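Local atomic coordinates of long form salivary protein D7L1 (Anopheles stephensi, PDB entry 3NHI), a protein that binds and sequesters cysteinyl leukotrienes and thromboxane A2 analogues as a component of mosquito saliva, and so modulates blood feeding on vertebrate hosts. Residues Asp72-Ile84 with Leu130-Ala144. Residues are numbered along the deposited sequence; the frame is centred on the assembly and turned at random.
Sequences DRIPVQYQAYKTI and LYHGTVEGAAKIYAA. With EAH ((5S,7E,9E,11Z,14Z)-5-hydroxyicosa-7,9,11,14-tetraenoic acid), chain B.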
loop_
_atom_site.group_PDB
_atom_site.type_symbol
_atom_site.label_atom_id
_atom_site.label_comp_id
_atom_site.label_asym_id
_atom_site.label_seq_id
_atom_site.Cartn_x
_atom_site.Cartn_y
_atom_site.Cartn_z
ATOM N N ASP A 72 3.592 13.842 -18.192
ATOM C CA ASP A 72 3.560 15.103 -17.465
ATOM C C ASP A 72 3.464 14.935 -15.953
ATOM O O ASP A 72 3.673 15.887 -15.201
ATOM C CB ASP A 72 2.442 16.015 -17.983
ATOM C CG ASP A 72 2.730 16.604 -19.367
ATOM O OD1 ASP A 72 3.778 16.322 -19.987
ATOM O OD2 ASP A 72 1.870 17.363 -19.839
ATOM N N ARG A 73 3.174 13.714 -15.507
ATOM C CA ARG A 73 3.140 13.433 -14.073
ATOM C C ARG A 73 4.529 13.383 -13.466
ATOM O O ARG A 73 4.685 13.622 -12.271
ATOM C CB ARG A 73 2.383 12.141 -13.771
ATOM C CG ARG A 73 0.893 12.255 -14.079
ATOM C CD ARG A 73 0.166 10.954 -13.804
ATOM N NE ARG A 73 -1.261 11.060 -14.125
ATOM C CZ ARG A 73 -2.118 10.047 -14.060
ATOM N NH1 ARG A 73 -1.710 8.834 -13.728
ATOM N NH2 ARG A 73 -3.397 10.234 -14.342
ATOM N N ILE A 74 5.541 13.115 -14.287
ATOM C CA ILE A 74 6.910 13.000 -13.781
ATOM C C ILE A 74 7.411 14.331 -13.199
ATOM O O ILE A 74 7.917 14.364 -12.074
ATOM C CB ILE A 74 7.869 12.352 -14.839
ATOM C CG1 ILE A 74 7.780 10.826 -14.755
ATOM C CG2 ILE A 74 9.324 12.795 -14.640
ATOM C CD1 ILE A 74 6.381 10.262 -14.947
ATOM N N PRO A 75 7.237 15.444 -13.932
ATOM C CA PRO A 75 7.622 16.715 -13.310
ATOM C C PRO A 75 6.790 17.071 -12.069
ATOM O O PRO A 75 7.309 17.724 -11.169
ATOM C CB PRO A 75 7.406 17.734 -14.440
ATOM C CG PRO A 75 7.636 16.931 -15.682
ATOM C CD PRO A 75 6.979 15.604 -15.379
ATOM N N VAL A 76 5.529 16.641 -12.006
ATOM C CA VAL A 76 4.705 16.894 -10.821
ATOM C C VAL A 76 5.275 16.132 -9.616
ATOM O O VAL A 76 5.412 16.688 -8.521
ATOM C CB VAL A 76 3.223 16.532 -11.068
ATOM C CG1 VAL A 76 2.402 16.662 -9.794
ATOM C CG2 VAL A 76 2.624 17.404 -12.177
ATOM N N GLN A 77 5.609 14.859 -9.828
ATOM C CA GLN A 77 6.223 14.044 -8.790
ATOM C C GLN A 77 7.522 14.682 -8.312
ATOM O O GLN A 77 7.772 14.777 -7.110
ATOM C CB GLN A 77 6.492 12.630 -9.314
ATOM C CG GLN A 77 7.095 11.685 -8.272
ATOM C CD GLN A 77 6.136 11.318 -7.139
ATOM O OE1 GLN A 77 4.919 11.412 -7.270
ATOM N NE2 GLN A 77 6.695 10.886 -6.021
ATOM N N TYR A 78 8.345 15.106 -9.264
ATOM C CA TYR A 78 9.578 15.819 -8.947
ATOM C C TYR A 78 9.345 17.078 -8.120
ATOM O O TYR A 78 9.976 17.265 -7.078
ATOM C CB TYR A 78 10.315 16.182 -10.238
ATOM C CG TYR A 78 11.441 17.185 -10.059
ATOM C CD1 TYR A 78 12.527 16.900 -9.231
ATOM C CD2 TYR A 78 11.430 18.401 -10.737
ATOM C CE1 TYR A 78 13.567 17.807 -9.069
ATOM C CE2 TYR A 78 12.478 19.322 -10.585
ATOM C CZ TYR A 78 13.535 19.006 -9.750
ATOM O OH TYR A 78 14.576 19.894 -9.594
ATOM N N GLN A 79 8.455 17.944 -8.585
ATOM C CA GLN A 79 8.256 19.243 -7.937
ATOM C C GLN A 79 7.808 19.113 -6.490
ATOM O O GLN A 79 8.176 19.934 -5.654
ATOM C CB GLN A 79 7.233 20.075 -8.711
ATOM C CG GLN A 79 7.745 20.588 -10.038
ATOM C CD GLN A 79 8.763 21.696 -9.897
ATOM O OE1 GLN A 79 8.709 22.486 -8.954
ATOM N NE2 GLN A 79 9.691 21.770 -10.846
ATOM N N ALA A 80 7.031 18.078 -6.190
ATOM C CA ALA A 80 6.474 17.917 -4.846
ATOM C C ALA A 80 7.539 17.679 -3.765
ATOM O O ALA A 80 7.307 17.982 -2.591
ATOM C CB ALA A 80 5.455 16.796 -4.843
ATOM N N TYR A 81 8.704 17.154 -4.155
ATOM C CA TYR A 81 9.738 16.755 -3.184
ATOM C C TYR A 81 11.130 17.231 -3.573
ATOM O O TYR A 81 12.128 16.786 -2.993
ATOM C CB TYR A 81 9.738 15.225 -2.955
ATOM C CG TYR A 81 8.385 14.699 -2.562
ATOM C CD1 TYR A 81 7.906 14.847 -1.262
ATOM C CD2 TYR A 81 7.553 14.106 -3.512
ATOM C CE1 TYR A 81 6.634 14.380 -0.915
ATOM C CE2 TYR A 81 6.284 13.652 -3.170
ATOM C CZ TYR A 81 5.837 13.791 -1.880
ATOM O OH TYR A 81 4.569 13.323 -1.598
ATOM N N LYS A 82 11.202 18.167 -4.520
ATOM C CA LYS A 82 12.490 18.595 -5.094
ATOM C C LYS A 82 13.504 19.162 -4.087
ATOM O O LYS A 82 14.715 19.003 -4.277
ATOM C CB LYS A 82 12.287 19.574 -6.261
ATOM C CG LYS A 82 11.689 20.907 -5.868
ATOM C CD LYS A 82 11.546 21.868 -7.043
ATOM C CE LYS A 82 10.773 23.103 -6.595
ATOM N NZ LYS A 82 10.578 24.110 -7.679
ATOM N N THR A 83 13.016 19.792 -3.021
ATOM C CA THR A 83 13.929 20.349 -2.016
ATOM C C THR A 83 14.588 19.257 -1.176
ATOM O O THR A 83 15.649 19.481 -0.583
ATOM C CB THR A 83 13.255 21.428 -1.137
ATOM O OG1 THR A 83 12.226 20.846 -0.329
ATOM C CG2 THR A 83 12.657 22.512 -2.005
ATOM N N ILE A 84 13.972 18.073 -1.157
ATOM C CA ILE A 84 14.492 16.933 -0.408
ATOM C C ILE A 84 15.371 16.039 -1.292
ATOM O O ILE A 84 16.468 15.647 -0.900
ATOM C CB ILE A 84 13.349 16.116 0.261
ATOM C CG1 ILE A 84 12.515 17.017 1.184
ATOM C CG2 ILE A 84 13.927 14.931 1.040
ATOM C CD1 ILE A 84 11.124 16.486 1.485
ATOM N N LEU A 130 12.897 10.157 -7.454
ATOM C CA LEU A 130 11.570 10.766 -7.587
ATOM C C LEU A 130 10.488 9.986 -6.861
ATOM O O LEU A 130 9.604 10.579 -6.241
ATOM C CB LEU A 130 11.167 10.935 -9.056
ATOM C CG LEU A 130 12.092 11.812 -9.890
ATOM C CD1 LEU A 130 11.460 12.039 -11.252
ATOM C CD2 LEU A 130 12.396 13.139 -9.197
ATOM N N TYR A 131 10.553 8.658 -6.951
ATOM C CA TYR A 131 9.501 7.792 -6.425
ATOM C C TYR A 131 9.896 7.039 -5.153
ATOM O O TYR A 131 9.347 5.973 -4.847
ATOM C CB TYR A 131 8.995 6.831 -7.517
ATOM C CG TYR A 131 8.249 7.542 -8.632
ATOM C CD1 TYR A 131 6.884 7.830 -8.518
ATOM C CD2 TYR A 131 8.911 7.951 -9.798
ATOM C CE1 TYR A 131 6.196 8.503 -9.542
ATOM C CE2 TYR A 131 8.229 8.617 -10.816
ATOM C CZ TYR A 131 6.881 8.888 -10.690
ATOM O OH TYR A 131 6.221 9.553 -11.696
ATOM N N HIS A 132 10.839 7.605 -4.404
ATOM C CA HIS A 132 11.132 7.142 -3.036
ATOM C C HIS A 132 11.518 5.669 -3.010
ATOM O O HIS A 132 11.040 4.883 -2.183
ATOM C CB HIS A 132 9.949 7.460 -2.105
ATOM C CG HIS A 132 9.349 8.808 -2.365
ATOM N ND1 HIS A 132 10.094 9.970 -2.339
ATOM C CD2 HIS A 132 8.085 9.176 -2.675
ATOM C CE1 HIS A 132 9.313 10.996 -2.627
ATOM N NE2 HIS A 132 8.086 10.544 -2.819
ATOM N N GLY A 133 12.394 5.318 -3.945
ATOM C CA GLY A 133 12.841 3.946 -4.139
ATOM C C GLY A 133 14.223 3.623 -3.593
ATOM O O GLY A 133 14.820 2.619 -3.989
ATOM N N THR A 134 14.732 4.458 -2.687
ATOM C CA THR A 134 15.935 4.127 -1.914
ATOM C C THR A 134 15.610 4.260 -0.436
ATOM O O THR A 134 14.814 5.115 -0.050
ATOM C CB THR A 134 17.135 5.051 -2.242
ATOM O OG1 THR A 134 16.891 6.376 -1.745
ATOM C CG2 THR A 134 17.409 5.088 -3.758
ATOM N N VAL A 135 16.225 3.422 0.389
ATOM C CA VAL A 135 16.021 3.496 1.839
ATOM C C VAL A 135 16.422 4.877 2.380
ATOM O O VAL A 135 15.667 5.508 3.127
ATOM C CB VAL A 135 16.784 2.358 2.568
ATOM C CG1 VAL A 135 16.723 2.534 4.085
ATOM C CG2 VAL A 135 16.203 1.003 2.178
ATOM N N GLU A 136 17.593 5.355 1.976
ATOM C CA GLU A 136 18.124 6.628 2.464
ATOM C C GLU A 136 17.293 7.824 1.991
ATOM O O GLU A 136 17.045 8.766 2.747
ATOM C CB GLU A 136 19.578 6.787 2.016
ATOM C CG GLU A 136 20.285 8.014 2.559
ATOM C CD GLU A 136 21.735 8.109 2.114
ATOM O OE1 GLU A 136 22.245 7.151 1.492
ATOM O OE2 GLU A 136 22.368 9.152 2.391
ATOM N N GLY A 137 16.869 7.790 0.732
ATOM C CA GLY A 137 16.048 8.872 0.193
ATOM C C GLY A 137 14.672 8.910 0.841
ATOM O O GLY A 137 14.185 9.975 1.241
ATOM N N ALA A 138 14.040 7.746 0.965
ATOM C CA ALA A 138 12.731 7.690 1.623
ATOM C C ALA A 138 12.825 8.181 3.070
ATOM O O ALA A 138 11.926 8.877 3.543
ATOM C CB ALA A 138 12.142 6.302 1.554
ATOM N N ALA A 139 13.915 7.831 3.759
ATOM C CA ALA A 139 14.102 8.274 5.144
ATOM C C ALA A 139 14.079 9.797 5.246
ATOM O O ALA A 139 13.516 10.349 6.192
ATOM C CB ALA A 139 15.384 7.696 5.740
ATOM N N LYS A 140 14.642 10.477 4.243
ATOM C CA LYS A 140 14.637 11.940 4.234
ATOM C C LYS A 140 13.217 12.482 4.091
ATOM O O LYS A 140 12.878 13.498 4.684
ATOM C CB LYS A 140 15.512 12.510 3.114
ATOM C CG LYS A 140 16.994 12.267 3.297
ATOM C CD LYS A 140 17.806 12.884 2.170
ATOM C CE LYS A 140 19.285 12.591 2.358
ATOM N NZ LYS A 140 20.154 13.411 1.468
ATOM N N ILE A 141 12.390 11.803 3.296
ATOM C CA ILE A 141 10.996 12.188 3.135
ATOM C C ILE A 141 10.239 12.049 4.460
ATOM O O ILE A 141 9.557 12.981 4.876
ATOM C CB ILE A 141 10.293 11.360 2.009
ATOM C CG1 ILE A 141 11.056 11.460 0.669
ATOM C CG2 ILE A 141 8.799 11.747 1.887
ATOM C CD1 ILE A 141 11.002 12.818 -0.025
ATOM N N TYR A 142 10.375 10.904 5.135
ATOM C CA TYR A 142 9.696 10.710 6.422
ATOM C C TYR A 142 10.151 11.748 7.441
ATOM O O TYR A 142 9.326 12.294 8.175
ATOM C CB TYR A 142 9.950 9.321 6.991
ATOM C CG TYR A 142 9.367 8.183 6.189
ATOM C CD1 TYR A 142 7.979 8.013 6.058
ATOM C CD2 TYR A 142 10.201 7.248 5.586
ATOM C CE1 TYR A 142 7.454 6.950 5.325
ATOM C CE2 TYR A 142 9.691 6.181 4.852
ATOM C CZ TYR A 142 8.316 6.037 4.718
ATOM O OH TYR A 142 7.799 4.981 3.995
ATOM N N ALA A 143 11.450 12.043 7.456
ATOM C CA ALA A 143 11.996 13.013 8.409
ATOM C C ALA A 143 11.435 14.419 8.176
ATOM O O ALA A 143 11.165 15.149 9.130
ATOM C CB ALA A 143 13.527 13.016 8.348
ATOM N N ALA A 144 11.255 14.785 6.911
ATOM C CA ALA A 144 10.734 16.103 6.543
ATOM C C ALA A 144 9.219 16.204 6.674
ATOM O O ALA A 144 8.676 17.308 6.774
ATOM C CB ALA A 144 11.162 16.466 5.127
HETATM O O1 EAH B . 12.138 2.428 2.685
HETATM C C1 EAH B . 12.320 1.704 1.673
HETATM O O2 EAH B . 12.465 0.459 1.749
HETATM C C2 EAH B . 12.356 2.367 0.310
HETATM C C3 EAH B . 12.927 1.423 -0.750
HETATM C C4 EAH B . 11.821 0.660 -1.475
HETATM C C5 EAH B . 12.416 -0.294 -2.490
HETATM O O3 EAH B . 12.903 0.411 -3.512
HETATM C C6 EAH B . 11.349 -1.263 -2.991
HETATM C C7 EAH B . 11.873 -2.130 -4.125
HETATM C C8 EAH B . 11.247 -1.710 -5.438
HETATM C C9 EAH B . 11.917 -2.390 -6.540
HETATM C C10 EAH B . 11.505 -1.909 -7.713
HETATM C C11 EAH B . 12.209 -2.618 -8.779
HETATM C C12 EAH B . 12.086 -2.317 -10.074
HETATM C C13 EAH B . 11.188 -1.219 -10.596
HETATM C C14 EAH B . 9.865 -1.842 -10.983
HETATM C C15 EAH B . 9.182 -1.536 -12.088
HETATM C C16 EAH B . 9.640 -0.508 -13.095
HETATM C C17 EAH B . 8.880 0.787 -12.854
HETATM C C18 EAH B . 9.687 1.728 -11.970
HETATM C C19 EAH B . 9.159 3.148 -12.085
HETATM C C20 EAH B . 9.892 4.070 -11.138
HETATM O O HOH W 1 9.925 13.358 -5.989
HETATM O O HOH W 2 18.780 13.945 -0.988
#
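Q77 leaves its helix with CG turned opposite the backbone N (chi1 -178°) and then bends at chi2, which lays its amide over the ring of Y131, so that one side chain serves both an apolar and a polar partner. Its CG sits over the ring face, a CH-pi contact 3.8 Å from the Y131 centroid, and the amide stacks with its plane only 12° from that of the ring. From there Q77 NE2 donates to L130 O (2.9 Å) in a nearly straight bond that approaches from outside the carbonyl plane. A water donating to both Q77 O and L130 O ties the same carbonyl to the helix backbone. The amide is gripped at both ends, since Q77 OE1 accepts from L6 N, and this fixes its rotation. H132 turns its edge to the face of Y81 in a T-shaped pair, planes nearly perpendicular, with H132 NE2 3.6 Å from Y81 CE2; that nitrogen is also hydrogen-bonded to L6 O. Beyond the rings, I84 splits its branches, CG2 meeting K140 CB and I141 CD1 while CD1 reaches A144 CB at 3.6 Å. Toward the start of the helix I74 CD1 lies against Y131 OH, while in the middle L130 CD2 packs on CB and CD1 of Y78. The same turn leads directly into the ligand pocket: G133, a leukotriene C4-binding residue, follows H132, and its O accepts a hydrogen bond from EAH O3 (3.0 Å). In this largely helical, odorant-binding-protein-like domain, the 73-84 segment of helix 73-85 crosses helix 135-144 at 84°, with helix 89-101 packed against I74 and Y78, and helix 8-22 against I141.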